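Local coordinates for 14-3-3 protein (Cryptosporidium parvum, PDB 3EFZ) that probably binds phosphoserine-containing partner proteins as a dimeric 14-3-3 adaptor in cell signalling, at residues B[73-78]-B[118-123]; B[215-220]-B[250-255]; B[180-185]-B[193-198]. All coordinates share one frame; numbering follows the deposited sequence. Where two conformers were deposited one is given.

Contact 1: B[73-78]-B[118-123]; sequences NRVTSI and LLESED
Arg74 and Glu120 join two antiparallel helices of the all-helical 14-3-3 fold, helix 63-81 and helix 100-131, whose short segments have axes 9.8 Å from each other. The two side chains cross at about a right angle, and the arginine grips the carboxylate side-on with two nitrogens. NH1 of Arg74 lies 2.9 Å from OE2 of Glu120; the oxygen sits in the guanidinium plane and accepts through its syn lone pair along a nearly straight bond of 168°. The second bond, from NE of Arg74 to OE1 of Glu120, is shorter at 2.7 Å but bent, to 138°, and OE1 lies tilted out of the guanidinium plane, in keeping with the 35° twist between the two flat groups. Arg74 gets there with an extended chain whose CG stands opposite the backbone N.

Beside this polar grip the packing is apolar. Val75 forms the closest backbone approach, its CA 6.9 Å from that of Ser121. Val75 and Glu120 slide past each other in opposite directions, with CG2 of Val75 3.9 Å from CB of Glu120. Ser121 gives its hydroxyl to the carbonyl of Ile117, one turn earlier in its own helix. The salt bridge lies at the dimer interface: Arg74 itself packs on Glu120 of the second subunit, and Ser77 is hydrogen-bonded to that same glutamate. CD1 of Ile78 covers one face of the Arg74 guanidinium, 3.6 Å over its centre, and is 3.9 Å from OE1 of Glu120.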
ATOM      1  N   ASN B  73      -0.629  -1.681  -6.732  1.00 35.37           N
ATOM      2  CA  ASN B  73      -1.054  -1.998  -5.372  1.00 34.92           C
ATOM      3  C   ASN B  73      -1.043  -0.723  -4.545  1.00 35.08           C
ATOM      4  O   ASN B  73      -2.015  -0.420  -3.855  1.00 35.66           O
ATOM      5  CB  ASN B  73      -0.179  -3.082  -4.751  1.00 34.09           C
ATOM      6  CG  ASN B  73      -0.408  -4.474  -5.357  1.00 35.14           C
ATOM      7  OD1 ASN B  73      -1.402  -4.742  -6.042  1.00 35.99           O
ATOM      8  ND2 ASN B  73       0.519  -5.376  -5.075  1.00 34.50           N
ATOM      9  N   ARG B  74       0.033   0.045  -4.645  1.00 35.04           N
ATOM     10  CA  ARG B  74       0.063   1.379  -4.052  1.00 35.33           C
ATOM     11  C   ARG B  74      -1.155   2.249  -4.400  1.00 35.64           C
ATOM     12  O   ARG B  74      -1.734   2.881  -3.525  1.00 35.26           O
ATOM     13  CB  ARG B  74       1.349   2.105  -4.456  1.00 34.40           C
ATOM     14  CG  ARG B  74       1.287   3.644  -4.413  1.00 35.75           C
ATOM     15  CD  ARG B  74       2.687   4.240  -4.233  1.00 33.25           C
ATOM     16  NE  ARG B  74       2.730   5.683  -4.501  1.00 38.44           N
ATOM     17  CZ  ARG B  74       2.656   6.643  -3.583  1.00 40.32           C
ATOM     18  NH1 ARG B  74       2.715   7.915  -3.977  1.00 40.61           N
ATOM     19  NH2 ARG B  74       2.544   6.348  -2.278  1.00 38.21           N
ATOM     20  N   VAL B  75      -1.472   2.319  -5.687  1.00 36.59           N
ATOM     21  CA  VAL B  75      -2.574   3.155  -6.214  1.00 37.76           C
ATOM     22  C   VAL B  75      -3.949   2.701  -5.675  1.00 37.67           C
ATOM     23  O   VAL B  75      -4.825   3.513  -5.400  1.00 37.28           O
ATOM     24  CB  VAL B  75      -2.562   3.160  -7.786  1.00 37.12           C
ATOM     25  CG1 VAL B  75      -3.918   3.485  -8.347  1.00 39.35           C
ATOM     26  CG2 VAL B  75      -1.561   4.141  -8.307  1.00 37.97           C
ATOM     27  N   THR B  76      -4.108   1.393  -5.538  1.00 37.78           N
ATOM     28  CA  THR B  76      -5.268   0.785  -4.876  1.00 38.17           C
ATOM     29  C   THR B  76      -5.302   1.186  -3.392  1.00 37.39           C
ATOM     30  O   THR B  76      -6.368   1.536  -2.863  1.00 35.86           O
ATOM     31  CB  THR B  76      -5.238  -0.744  -5.040  1.00 37.78           C
ATOM     32  OG1 THR B  76      -5.114  -1.050  -6.434  1.00 39.80           O
ATOM     33  CG2 THR B  76      -6.523  -1.390  -4.547  1.00 40.57           C
ATOM     34  N   SER B  77      -4.144   1.166  -2.732  1.00 36.66           N
ATOM     35  CA  SER B  77      -4.094   1.614  -1.347  1.00 36.98           C
ATOM     36  C   SER B  77      -4.350   3.115  -1.205  1.00 36.63           C
ATOM     37  O   SER B  77      -4.989   3.507  -0.256  1.00 37.30           O
ATOM     38  CB  SER B  77      -2.806   1.206  -0.632  1.00 36.68           C
ATOM     39  OG  SER B  77      -2.698  -0.219  -0.559  1.00 38.24           O
ATOM     40  N   ILE B  78      -3.851   3.942  -2.126  1.00 36.47           N
ATOM     41  CA  ILE B  78      -4.115   5.392  -2.084  1.00 36.24           C
ATOM     42  C   ILE B  78      -5.625   5.612  -2.240  1.00 36.77           C
ATOM     43  O   ILE B  78      -6.241   6.342  -1.468  1.00 36.64           O
ATOM     44  CB  ILE B  78      -3.293   6.174  -3.138  1.00 35.81           C
ATOM     45  CG1 ILE B  78      -1.787   6.035  -2.870  1.00 35.62           C
ATOM     46  CG2 ILE B  78      -3.663   7.638  -3.126  1.00 33.97           C
ATOM     47  CD1 ILE B  78      -0.924   6.420  -4.059  1.00 32.98           C
ATOM     48  N   LEU B 118      -3.591   9.509 -10.368  1.00 35.42           N
ATOM     49  CA  LEU B 118      -3.539   9.893 -11.796  1.00 36.18           C
ATOM     50  C   LEU B 118      -2.177   9.675 -12.448  1.00 36.62           C
ATOM     51  O   LEU B 118      -2.090   9.089 -13.518  1.00 36.42           O
ATOM     52  CB  LEU B 118      -3.937  11.351 -12.012  1.00 35.51           C
ATOM     53  CG  LEU B 118      -5.362  11.754 -11.633  1.00 35.35           C
ATOM     54  CD1 LEU B 118      -5.493  13.249 -11.781  1.00 31.49           C
ATOM     55  CD2 LEU B 118      -6.415  11.010 -12.476  1.00 32.87           C
ATOM     56  N   LEU B 119      -1.129  10.183 -11.802  1.00 37.18           N
ATOM     57  CA  LEU B 119       0.219  10.146 -12.343  1.00 37.55           C
ATOM     58  C   LEU B 119       0.784   8.738 -12.351  1.00 37.65           C
ATOM     59  O   LEU B 119       1.363   8.309 -13.355  1.00 38.65           O
ATOM     60  CB  LEU B 119       1.143  11.093 -11.570  1.00 37.24           C
ATOM     61  CG  LEU B 119       0.920  12.585 -11.825  1.00 38.53           C
ATOM     62  CD1 LEU B 119       1.664  13.447 -10.805  1.00 39.15           C
ATOM     63  CD2 LEU B 119       1.328  12.969 -13.245  1.00 39.30           C
ATOM     64  N   GLU B 120       0.594   8.011 -11.253  1.00 37.22           N
ATOM     65  CA  GLU B 120       1.189   6.687 -11.102  1.00 37.24           C
ATOM     66  C   GLU B 120       0.427   5.605 -11.839  1.00 37.53           C
ATOM     67  O   GLU B 120       1.001   4.605 -12.256  1.00 36.93           O
ATOM     68  CB  GLU B 120       1.397   6.337  -9.621  1.00 36.85           C
ATOM     69  CG  GLU B 120       2.517   7.162  -8.983  1.00 36.90           C
ATOM     70  CD  GLU B 120       2.418   7.233  -7.460  1.00 38.46           C
ATOM     71  OE1 GLU B 120       1.735   6.372  -6.859  1.00 36.23           O
ATOM     72  OE2 GLU B 120       3.032   8.145  -6.864  1.00 36.77           O
ATOM     73  N   SER B 121      -0.873   5.788 -12.003  1.00 37.84           N
ATOM     74  CA  SER B 121      -1.603   4.859 -12.847  1.00 38.28           C
ATOM     75  C   SER B 121      -1.171   4.989 -14.334  1.00 37.81           C
ATOM     76  O   SER B 121      -1.087   3.994 -15.044  1.00 38.12           O
ATOM     77  CB  SER B 121      -3.123   4.951 -12.607  1.00 38.02           C
ATOM     78  OG  SER B 121      -3.631   6.202 -13.024  1.00 40.69           O
ATOM     79  N   GLU B 122      -0.865   6.199 -14.800  1.00 37.92           N
ATOM     80  CA  GLU B 122      -0.327   6.335 -16.140  0.50 37.12           C
ATOM     81  C   GLU B 122       1.052   5.640 -16.238  1.00 37.52           C
ATOM     82  O   GLU B 122       1.335   4.987 -17.251  1.00 37.01           O
ATOM     83  CB  GLU B 122      -0.303   7.808 -16.566  0.50 37.13           C
ATOM     84  CG  GLU B 122       0.038   8.086 -18.026  0.50 35.17           C
ATOM     85  CD  GLU B 122      -0.775   7.297 -19.033  0.50 33.19           C
ATOM     86  OE1 GLU B 122      -0.197   6.954 -20.078  0.50 32.95           O
ATOM     87  OE2 GLU B 122      -1.971   7.028 -18.799  0.50 31.51           O
ATOM     88  N   ASP B 123       1.869   5.725 -15.175  1.00 37.07           N
ATOM     89  CA  ASP B 123       3.148   5.019 -15.083  1.00 37.24           C
ATOM     90  C   ASP B 123       2.967   3.503 -15.284  1.00 37.01           C
ATOM     91  O   ASP B 123       3.634   2.904 -16.126  1.00 37.16           O
ATOM     92  CB  ASP B 123       3.828   5.254 -13.724  1.00 38.22           C
ATOM     93  CG  ASP B 123       4.497   6.633 -13.589  1.00 40.51           C
ATOM     94  OD1 ASP B 123       4.784   7.297 -14.623  1.00 41.09           O
ATOM     95  OD2 ASP B 123       4.762   7.035 -12.415  1.00 42.56           O
TER

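Contact 2: B[215-220]-B[250-255]; sequences GAMKFA and DNVSQW
A helix-helix packing of the C-terminal part of the 14-3-3 fold brings Met217, on helix 213-228, against Val252 and Trp255 of helix 239-256. The short segments run largely antiparallel, 138° apart, with axes 9.6 Å from each other; the CA atoms of Met217 and Val252, at 5.4 Å, mark the nearest backbone approach.

Met217 carries most of the contact. Its chain bends at chi2 (58°) and again at chi3: CB and CG lie against Trp255 and Val252, and the bends carry SD and CE toward Asn251. CG does the closest touching: it lies 3.4 Å from CD1 of Trp255, approaching the indole obliquely, and 3.5 Å from CA of Val252, a distance that brings the side chain right against the helix backbone. Farther out, SD of Met217 stands 4.7 Å from the centroid of the five-membered ring of Trp255, 36° off the ring normal, so this is a Met-aromatic contact in an oblique rather than face-on geometry. The terminal CE of Met217 reaches CB of Asn251 at 4.1 Å, touching the aliphatic base of that residue; the amide ND2 is bonded to the carbonyl of Ile247 within its own helix.

Val252 lies alongside Met217, the two side chains running in opposite directions. Both its methyls, CG1 and CG2, lie 3.8 Å from CG of Met217, and CG2, placed opposite the carbonyl carbon, also meets CB of Ala220 at 3.7 Å, one helical turn farther along.

Around this apolar seam, Met217 also touches Thr203 of helix 193-207, Ala216 leans on Lys206 and Tyr207 of that same helix, and Trp255 reaches back to Pro213 and Glu214 at the start of helix 213-228.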
ATOM      1  N   GLY B 215     -28.689  -2.155 -15.771  1.00 35.86           N
ATOM      2  CA  GLY B 215     -27.844  -2.744 -16.812  1.00 35.42           C
ATOM      3  C   GLY B 215     -26.715  -3.547 -16.188  1.00 35.36           C
ATOM      4  O   GLY B 215     -26.370  -4.628 -16.669  1.00 34.81           O
ATOM      5  N   ALA B 216     -26.160  -3.007 -15.101  1.00 35.14           N
ATOM      6  CA  ALA B 216     -25.121  -3.666 -14.306  1.00 35.08           C
ATOM      7  C   ALA B 216     -25.596  -5.003 -13.715  1.00 35.41           C
ATOM      8  O   ALA B 216     -24.885  -6.017 -13.789  1.00 35.57           O
ATOM      9  CB  ALA B 216     -24.640  -2.732 -13.189  1.00 34.49           C
ATOM     10  N   MET B 217     -26.786  -5.004 -13.124  1.00 35.66           N
ATOM     11  CA  MET B 217     -27.294  -6.203 -12.478  1.00 36.19           C
ATOM     12  C   MET B 217     -27.735  -7.285 -13.452  1.00 35.63           C
ATOM     13  O   MET B 217     -27.501  -8.466 -13.192  1.00 35.78           O
ATOM     14  CB  MET B 217     -28.363  -5.870 -11.445  1.00 36.77           C
ATOM     15  CG  MET B 217     -27.832  -5.894 -10.003  1.00 39.88           C
ATOM     16  SD  MET B 217     -26.438  -4.809  -9.572  1.00 44.97           S
ATOM     17  CE  MET B 217     -24.982  -5.845  -9.737  1.00 44.02           C
ATOM     18  N   LYS B 218     -28.331  -6.890 -14.575  1.00 34.97           N
ATOM     19  CA  LYS B 218     -28.607  -7.831 -15.666  1.00 34.69           C
ATOM     20  C   LYS B 218     -27.312  -8.462 -16.195  1.00 35.05           C
ATOM     21  O   LYS B 218     -27.260  -9.667 -16.470  1.00 35.52           O
ATOM     22  CB  LYS B 218     -29.347  -7.132 -16.806  1.00 34.67           C
ATOM     23  CG  LYS B 218     -30.824  -6.941 -16.559  1.00 33.16           C
ATOM     24  CD  LYS B 218     -31.465  -6.167 -17.695  1.00 33.09           C
ATOM     25  CE  LYS B 218     -32.923  -5.845 -17.382  1.00 33.99           C
ATOM     26  NZ  LYS B 218     -33.452  -4.808 -18.308  1.00 34.13           N
ATOM     27  N   PHE B 219     -26.273  -7.641 -16.329  1.00 34.51           N
ATOM     28  CA  PHE B 219     -24.961  -8.092 -16.795  1.00 34.53           C
ATOM     29  C   PHE B 219     -24.393  -9.143 -15.837  1.00 34.60           C
ATOM     30  O   PHE B 219     -23.915 -10.198 -16.271  1.00 34.25           O
ATOM     31  CB  PHE B 219     -24.006  -6.892 -16.959  1.00 33.98           C
ATOM     32  CG  PHE B 219     -22.696  -7.232 -17.627  1.00 34.31           C
ATOM     33  CD1 PHE B 219     -21.526  -7.338 -16.872  1.00 34.97           C
ATOM     34  CD2 PHE B 219     -22.629  -7.456 -19.006  1.00 34.23           C
ATOM     35  CE1 PHE B 219     -20.287  -7.657 -17.477  1.00 34.28           C
ATOM     36  CE2 PHE B 219     -21.401  -7.783 -19.628  1.00 35.51           C
ATOM     37  CZ  PHE B 219     -20.225  -7.882 -18.854  1.00 34.04           C
ATOM     38  N   ALA B 220     -24.476  -8.844 -14.540  1.00 34.87           N
ATOM     39  CA  ALA B 220     -24.044  -9.751 -13.474  1.00 35.48           C
ATOM     40  C   ALA B 220     -24.878 -11.030 -13.411  1.00 35.76           C
ATOM     41  O   ALA B 220     -24.311 -12.115 -13.300  1.00 36.21           O
ATOM     42  CB  ALA B 220     -24.055  -9.040 -12.120  1.00 35.39           C
ATOM     43  N   ASP B 250     -24.601 -11.521  -4.226  1.00 33.66           N
ATOM     44  CA  ASP B 250     -24.886 -10.599  -3.129  1.00 34.34           C
ATOM     45  C   ASP B 250     -25.244  -9.211  -3.637  1.00 34.55           C
ATOM     46  O   ASP B 250     -26.130  -8.549  -3.094  1.00 34.54           O
ATOM     47  CB  ASP B 250     -23.687 -10.494  -2.181  1.00 34.50           C
ATOM     48  CG  ASP B 250     -23.462 -11.759  -1.368  1.00 35.56           C
ATOM     49  OD1 ASP B 250     -24.296 -12.688  -1.445  1.00 35.89           O
ATOM     50  OD2 ASP B 250     -22.441 -11.824  -0.647  1.00 37.41           O
ATOM     51  N   ASN B 251     -24.551  -8.775  -4.682  1.00 34.84           N
ATOM     52  CA  ASN B 251     -24.776  -7.447  -5.226  1.00 35.19           C
ATOM     53  C   ASN B 251     -26.077  -7.309  -6.009  1.00 35.47           C
ATOM     54  O   ASN B 251     -26.745  -6.277  -5.909  1.00 35.61           O
ATOM     55  CB  ASN B 251     -23.577  -6.991  -6.046  1.00 35.15           C
ATOM     56  CG  ASN B 251     -22.481  -6.432  -5.182  1.00 34.87           C
ATOM     57  OD1 ASN B 251     -22.388  -5.225  -5.003  1.00 34.85           O
ATOM     58  ND2 ASN B 251     -21.666  -7.306  -4.610  1.00 34.84           N
ATOM     59  N   VAL B 252     -26.436  -8.340  -6.774  1.00 35.71           N
ATOM     60  CA  VAL B 252     -27.710  -8.341  -7.501  1.00 36.14           C
ATOM     61  C   VAL B 252     -28.899  -8.348  -6.534  1.00 36.34           C
ATOM     62  O   VAL B 252     -29.881  -7.631  -6.759  1.00 36.33           O
ATOM     63  CB  VAL B 252     -27.841  -9.507  -8.525  1.00 35.95           C
ATOM     64  CG1 VAL B 252     -29.124  -9.368  -9.317  1.00 36.50           C
ATOM     65  CG2 VAL B 252     -26.679  -9.516  -9.492  1.00 36.32           C
ATOM     66  N   SER B 253     -28.798  -9.137  -5.460  1.00 36.64           N
ATOM     67  CA  SER B 253     -29.894  -9.281  -4.490  1.00 37.00           C
ATOM     68  C   SER B 253     -30.155  -7.998  -3.701  1.00 37.22           C
ATOM     69  O   SER B 253     -31.309  -7.620  -3.509  1.00 37.22           O
ATOM     70  CB  SER B 253     -29.662 -10.468  -3.544  1.00 36.96           C
ATOM     71  OG  SER B 253     -28.960 -10.073  -2.380  1.00 36.98           O
ATOM     72  N   GLN B 254     -29.084  -7.334  -3.257  1.00 37.56           N
ATOM     73  CA  GLN B 254     -29.185  -6.020  -2.605  1.00 38.01           C
ATOM     74  C   GLN B 254     -29.879  -4.990  -3.501  1.00 38.16           C
ATOM     75  O   GLN B 254     -30.662  -4.160  -3.021  1.00 38.24           O
ATOM     76  CB  GLN B 254     -27.804  -5.504  -2.197  1.00 38.06           C
ATOM     77  CG  GLN B 254     -27.219  -6.172  -0.960  1.00 39.02           C
ATOM     78  CD  GLN B 254     -25.702  -6.019  -0.865  1.00 40.39           C
ATOM     79  OE1 GLN B 254     -25.071  -5.372  -1.705  1.00 40.80           O
ATOM     80  NE2 GLN B 254     -25.110  -6.625   0.164  1.00 40.41           N
ATOM     81  N   TRP B 255     -29.587  -5.054  -4.799  1.00 38.29           N
ATOM     82  CA  TRP B 255     -30.253  -4.219  -5.800  1.00 38.47           C
ATOM     83  C   TRP B 255     -31.715  -4.646  -6.012  1.00 38.56           C
ATOM     84  O   TRP B 255     -32.614  -3.800  -6.072  1.00 38.46           O
ATOM     85  CB  TRP B 255     -29.468  -4.243  -7.120  1.00 38.52           C
ATOM     86  CG  TRP B 255     -30.222  -3.698  -8.296  1.00 38.44           C
ATOM     87  CD1 TRP B 255     -30.780  -4.415  -9.315  1.00 38.36           C
ATOM     88  CD2 TRP B 255     -30.513  -2.320  -8.568  1.00 38.63           C
ATOM     89  NE1 TRP B 255     -31.396  -3.572 -10.208  1.00 38.60           N
ATOM     90  CE2 TRP B 255     -31.250  -2.280  -9.774  1.00 38.65           C
ATOM     91  CE3 TRP B 255     -30.226  -1.114  -7.910  1.00 38.59           C
ATOM     92  CZ2 TRP B 255     -31.705  -1.080 -10.340  1.00 38.59           C
ATOM     93  CZ3 TRP B 255     -30.681   0.081  -8.471  1.00 38.61           C
ATOM     94  CH2 TRP B 255     -31.412   0.087  -9.676  1.00 38.54           C
TER

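Contact 3: B[180-185]-B[193-198]; sequences QRERSF and PLYLAT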
ATOM      1  N   GLN B 180     -13.153 -10.574 -24.122  1.00 37.42           N
ATOM      2  CA  GLN B 180     -13.073 -11.285 -25.402  1.00 38.24           C
ATOM      3  C   GLN B 180     -11.877 -12.248 -25.444  1.00 37.93           C
ATOM      4  O   GLN B 180     -12.002 -13.381 -25.924  1.00 38.44           O
ATOM      5  CB  GLN B 180     -13.055 -10.314 -26.596  1.00 38.27           C
ATOM      6  CG  GLN B 180     -12.854 -10.982 -27.982  1.00 41.90           C
ATOM      7  CD  GLN B 180     -13.705 -12.244 -28.174  1.00 46.19           C
ATOM      8  OE1 GLN B 180     -14.941 -12.197 -28.174  1.00 48.19           O
ATOM      9  NE2 GLN B 180     -13.036 -13.384 -28.334  1.00 48.29           N
ATOM     10  N   ARG B 181     -10.730 -11.803 -24.942  1.00 37.43           N
ATOM     11  CA  ARG B 181      -9.555 -12.670 -24.840  1.00 37.58           C
ATOM     12  C   ARG B 181      -9.798 -13.849 -23.892  1.00 37.39           C
ATOM     13  O   ARG B 181      -9.442 -14.987 -24.203  1.00 37.55           O
ATOM     14  CB  ARG B 181      -8.334 -11.867 -24.396  1.00 37.59           C
ATOM     15  CG  ARG B 181      -7.767 -10.953 -25.455  1.00 37.36           C
ATOM     16  CD  ARG B 181      -6.802  -9.981 -24.782  1.00 38.84           C
ATOM     17  NE  ARG B 181      -6.162  -9.059 -25.717  1.00 37.79           N
ATOM     18  CZ  ARG B 181      -4.941  -9.223 -26.223  1.00 39.22           C
ATOM     19  NH1 ARG B 181      -4.202 -10.304 -25.938  1.00 36.06           N
ATOM     20  NH2 ARG B 181      -4.462  -8.302 -27.042  1.00 39.93           N
ATOM     21  N   GLU B 182     -10.428 -13.584 -22.749  1.00 37.20           N
ATOM     22  CA  GLU B 182     -10.841 -14.661 -21.830  1.00 37.55           C
ATOM     23  C   GLU B 182     -11.800 -15.683 -22.463  1.00 37.56           C
ATOM     24  O   GLU B 182     -11.612 -16.887 -22.292  1.00 37.23           O
ATOM     25  CB  GLU B 182     -11.398 -14.086 -20.523  1.00 36.96           C
ATOM     26  CG  GLU B 182     -10.303 -13.364 -19.710  1.00 37.69           C
ATOM     27  CD  GLU B 182     -10.811 -12.183 -18.899  1.00 37.05           C
ATOM     28  OE1 GLU B 182     -12.042 -11.999 -18.812  1.00 36.61           O
ATOM     29  OE2 GLU B 182      -9.969 -11.433 -18.359  1.00 36.61           O
ATOM     30  N   ARG B 183     -12.803 -15.190 -23.196  1.00 38.14           N
ATOM     31  CA  ARG B 183     -13.740 -16.031 -23.963  1.00 39.01           C
ATOM     32  C   ARG B 183     -13.044 -16.931 -24.993  1.00 38.77           C
ATOM     33  O   ARG B 183     -13.411 -18.095 -25.160  1.00 38.32           O
ATOM     34  CB  ARG B 183     -14.808 -15.172 -24.660  1.00 38.87           C
ATOM     35  CG  ARG B 183     -15.922 -14.669 -23.731  1.00 40.17           C
ATOM     36  CD  ARG B 183     -17.049 -13.944 -24.491  1.00 40.51           C
ATOM     37  NE  ARG B 183     -17.032 -12.496 -24.226  1.00 45.63           N
ATOM     38  CZ  ARG B 183     -16.732 -11.555 -25.124  1.00 44.91           C
ATOM     39  NH1 ARG B 183     -16.430 -11.886 -26.374  1.00 44.69           N
ATOM     40  NH2 ARG B 183     -16.734 -10.274 -24.767  1.00 46.24           N
ATOM     41  N   SER B 184     -12.042 -16.373 -25.668  1.00 39.23           N
ATOM     42  CA  SER B 184     -11.281 -17.054 -26.717  1.00 39.61           C
ATOM     43  C   SER B 184     -10.322 -18.128 -26.192  1.00 39.58           C
ATOM     44  O   SER B 184     -10.207 -19.221 -26.769  1.00 39.09           O
ATOM     45  CB  SER B 184     -10.449 -16.033 -27.490  1.00 39.77           C
ATOM     46  OG  SER B 184     -11.256 -15.250 -28.339  1.00 41.78           O
ATOM     47  N   PHE B 185      -9.639 -17.806 -25.096  1.00 39.84           N
ATOM     48  CA  PHE B 185      -8.436 -18.540 -24.714  1.00 40.19           C
ATOM     49  C   PHE B 185      -8.533 -19.372 -23.446  1.00 40.53           C
ATOM     50  O   PHE B 185      -7.736 -20.292 -23.250  1.00 41.07           O
ATOM     51  CB  PHE B 185      -7.232 -17.599 -24.657  1.00 39.70           C
ATOM     52  CG  PHE B 185      -6.975 -16.863 -25.948  1.00 40.05           C
ATOM     53  CD1 PHE B 185      -6.778 -15.485 -25.951  1.00 40.55           C
ATOM     54  CD2 PHE B 185      -6.942 -17.541 -27.163  1.00 40.24           C
ATOM     55  CE1 PHE B 185      -6.554 -14.799 -27.144  1.00 39.94           C
ATOM     56  CE2 PHE B 185      -6.724 -16.863 -28.351  1.00 40.05           C
ATOM     57  CZ  PHE B 185      -6.532 -15.485 -28.338  1.00 38.74           C
ATOM     58  N   PRO B 193     -12.019 -17.750 -12.776  1.00 34.64           N
ATOM     59  CA  PRO B 193     -11.923 -16.653 -11.802  1.00 34.96           C
ATOM     60  C   PRO B 193     -11.385 -15.341 -12.350  1.00 35.37           C
ATOM     61  O   PRO B 193     -11.779 -14.280 -11.872  1.00 36.37           O
ATOM     62  CB  PRO B 193     -11.005 -17.217 -10.700  1.00 35.30           C
ATOM     63  CG  PRO B 193     -10.286 -18.353 -11.307  1.00 34.27           C
ATOM     64  CD  PRO B 193     -11.106 -18.869 -12.452  1.00 34.69           C
ATOM     65  N   LEU B 194     -10.495 -15.399 -13.339  1.00 35.55           N
ATOM     66  CA  LEU B 194     -10.040 -14.204 -14.024  1.00 34.87           C
ATOM     67  C   LEU B 194     -11.193 -13.650 -14.860  1.00 34.55           C
ATOM     68  O   LEU B 194     -11.446 -12.449 -14.863  1.00 34.34           O
ATOM     69  CB  LEU B 194      -8.853 -14.512 -14.940  1.00 35.45           C
ATOM     70  CG  LEU B 194      -8.315 -13.385 -15.837  1.00 35.39           C
ATOM     71  CD1 LEU B 194      -7.777 -12.223 -15.007  1.00 33.98           C
ATOM     72  CD2 LEU B 194      -7.249 -13.916 -16.747  1.00 35.55           C
ATOM     73  N   TYR B 195     -11.878 -14.525 -15.583  1.00 34.05           N
ATOM     74  CA  TYR B 195     -13.063 -14.104 -16.328  1.00 34.01           C
ATOM     75  C   TYR B 195     -14.095 -13.423 -15.423  1.00 33.49           C
ATOM     76  O   TYR B 195     -14.589 -12.351 -15.751  1.00 33.57           O
ATOM     77  CB  TYR B 195     -13.708 -15.274 -17.070  1.00 33.86           C
ATOM     78  CG  TYR B 195     -14.951 -14.857 -17.838  1.00 33.77           C
ATOM     79  CD1 TYR B 195     -14.845 -14.148 -19.025  1.00 33.13           C
ATOM     80  CD2 TYR B 195     -16.227 -15.161 -17.361  1.00 32.68           C
ATOM     81  CE1 TYR B 195     -15.986 -13.758 -19.733  1.00 35.87           C
ATOM     82  CE2 TYR B 195     -17.365 -14.788 -18.060  1.00 33.34           C
ATOM     83  CZ  TYR B 195     -17.240 -14.080 -19.244  1.00 34.68           C
ATOM     84  OH  TYR B 195     -18.365 -13.707 -19.954  1.00 36.30           O
ATOM     85  N   LEU B 196     -14.389 -14.038 -14.284  1.00 33.36           N
ATOM     86  CA  LEU B 196     -15.382 -13.498 -13.341  1.00 34.07           C
ATOM     87  C   LEU B 196     -14.917 -12.223 -12.648  1.00 34.06           C
ATOM     88  O   LEU B 196     -15.733 -11.335 -12.378  1.00 35.15           O
ATOM     89  CB  LEU B 196     -15.810 -14.550 -12.314  1.00 33.38           C
ATOM     90  CG  LEU B 196     -16.604 -15.734 -12.856  1.00 32.71           C
ATOM     91  CD1 LEU B 196     -16.680 -16.794 -11.795  1.00 31.22           C
ATOM     92  CD2 LEU B 196     -18.009 -15.320 -13.344  1.00 30.23           C
ATOM     93  N   ALA B 197     -13.615 -12.117 -12.381  1.00 34.54           N
ATOM     94  CA  ALA B 197     -13.055 -10.892 -11.800  1.00 34.29           C
ATOM     95  C   ALA B 197     -13.214  -9.755 -12.786  1.00 34.34           C
ATOM     96  O   ALA B 197     -13.404  -8.594 -12.399  1.00 34.82           O
ATOM     97  CB  ALA B 197     -11.577 -11.070 -11.422  1.00 34.16           C
ATOM     98  N   THR B 198     -13.125 -10.090 -14.069  1.00 34.05           N
ATOM     99  CA  THR B 198     -13.266  -9.102 -15.121  1.00 33.85           C
ATOM    100  C   THR B 198     -14.711  -8.642 -15.265  1.00 34.49           C
ATOM    101  O   THR B 198     -14.967  -7.443 -15.373  1.00 34.99           O
ATOM    102  CB  THR B 198     -12.681  -9.611 -16.461  1.00 34.67           C
ATOM    103  OG1 THR B 198     -11.391 -10.206 -16.214  1.00 33.80           O
ATOM    104  CG2 THR B 198     -12.520  -8.449 -17.447  1.00 33.02           C
TER
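Glu182 pushes its carboxylate against the first two turns of helix 193-207, forming the tight part of an antiparallel helical hairpin with helix 161-185. The short segments run 157° apart, and the CA atoms of Glu182 and Tyr195 are 6.0 Å from each other. Glu182 and Thr198 come from opposite directions, bringing OE2 of the glutamate 2.9 Å from OG1 of the threonine. The hydroxyl OG1 of Thr198 also lies 2.6 Å from the carbonyl O of Leu194, and its one proton could serve either acceptor. OE1 of Glu182 sits 3.4 Å from CA of Tyr195, while Leu194 crosses Glu182 at about a right angle, its CG 3.6 Å from OE2. A bend at chi2 (148°) turns the buried carboxylate among these neighbours.

The margin is looser. CG of Arg183 approaches the Tyr195 ring obliquely, 4.1 Å from CE1, and the guanidinium stands nearly perpendicular to that ring, 87° between planes. Both residues are partly exposed. Tyr189, in the link between the helices, packs edge-to-face against Tyr195 and also touches Arg183.

Chemically, the hairpin closes on an acid flanked by carbon atoms of Leu194 and Tyr195 and faced by the Thr198 hydroxyl. Burial among largely carbon neighbours in this contact may raise the pKa of Glu182.

The three contacts follow one another along the chain in the order 1, 3, 2, each between antiparallel or nearly antiparallel helices, and no helix is shared among them. Contact 1 lies across the chain's centre from the other two, its centre about 28 Å from that of contact 2 and about 24 Å from that of contact 3, and it alone is touched by the second subunit. Contacts 2 and 3 are closer, with centres about 19 Å and nearest atoms about 6 Å apart; helix 193-207 of contact 3 also touches Met217 of contact 2 through Thr203. Contact 1 samples the dimer side, contacts 2 and 3 the C-terminal half, of a fold whose predicted phosphoserine-binding residues are Arg79 and Arg153.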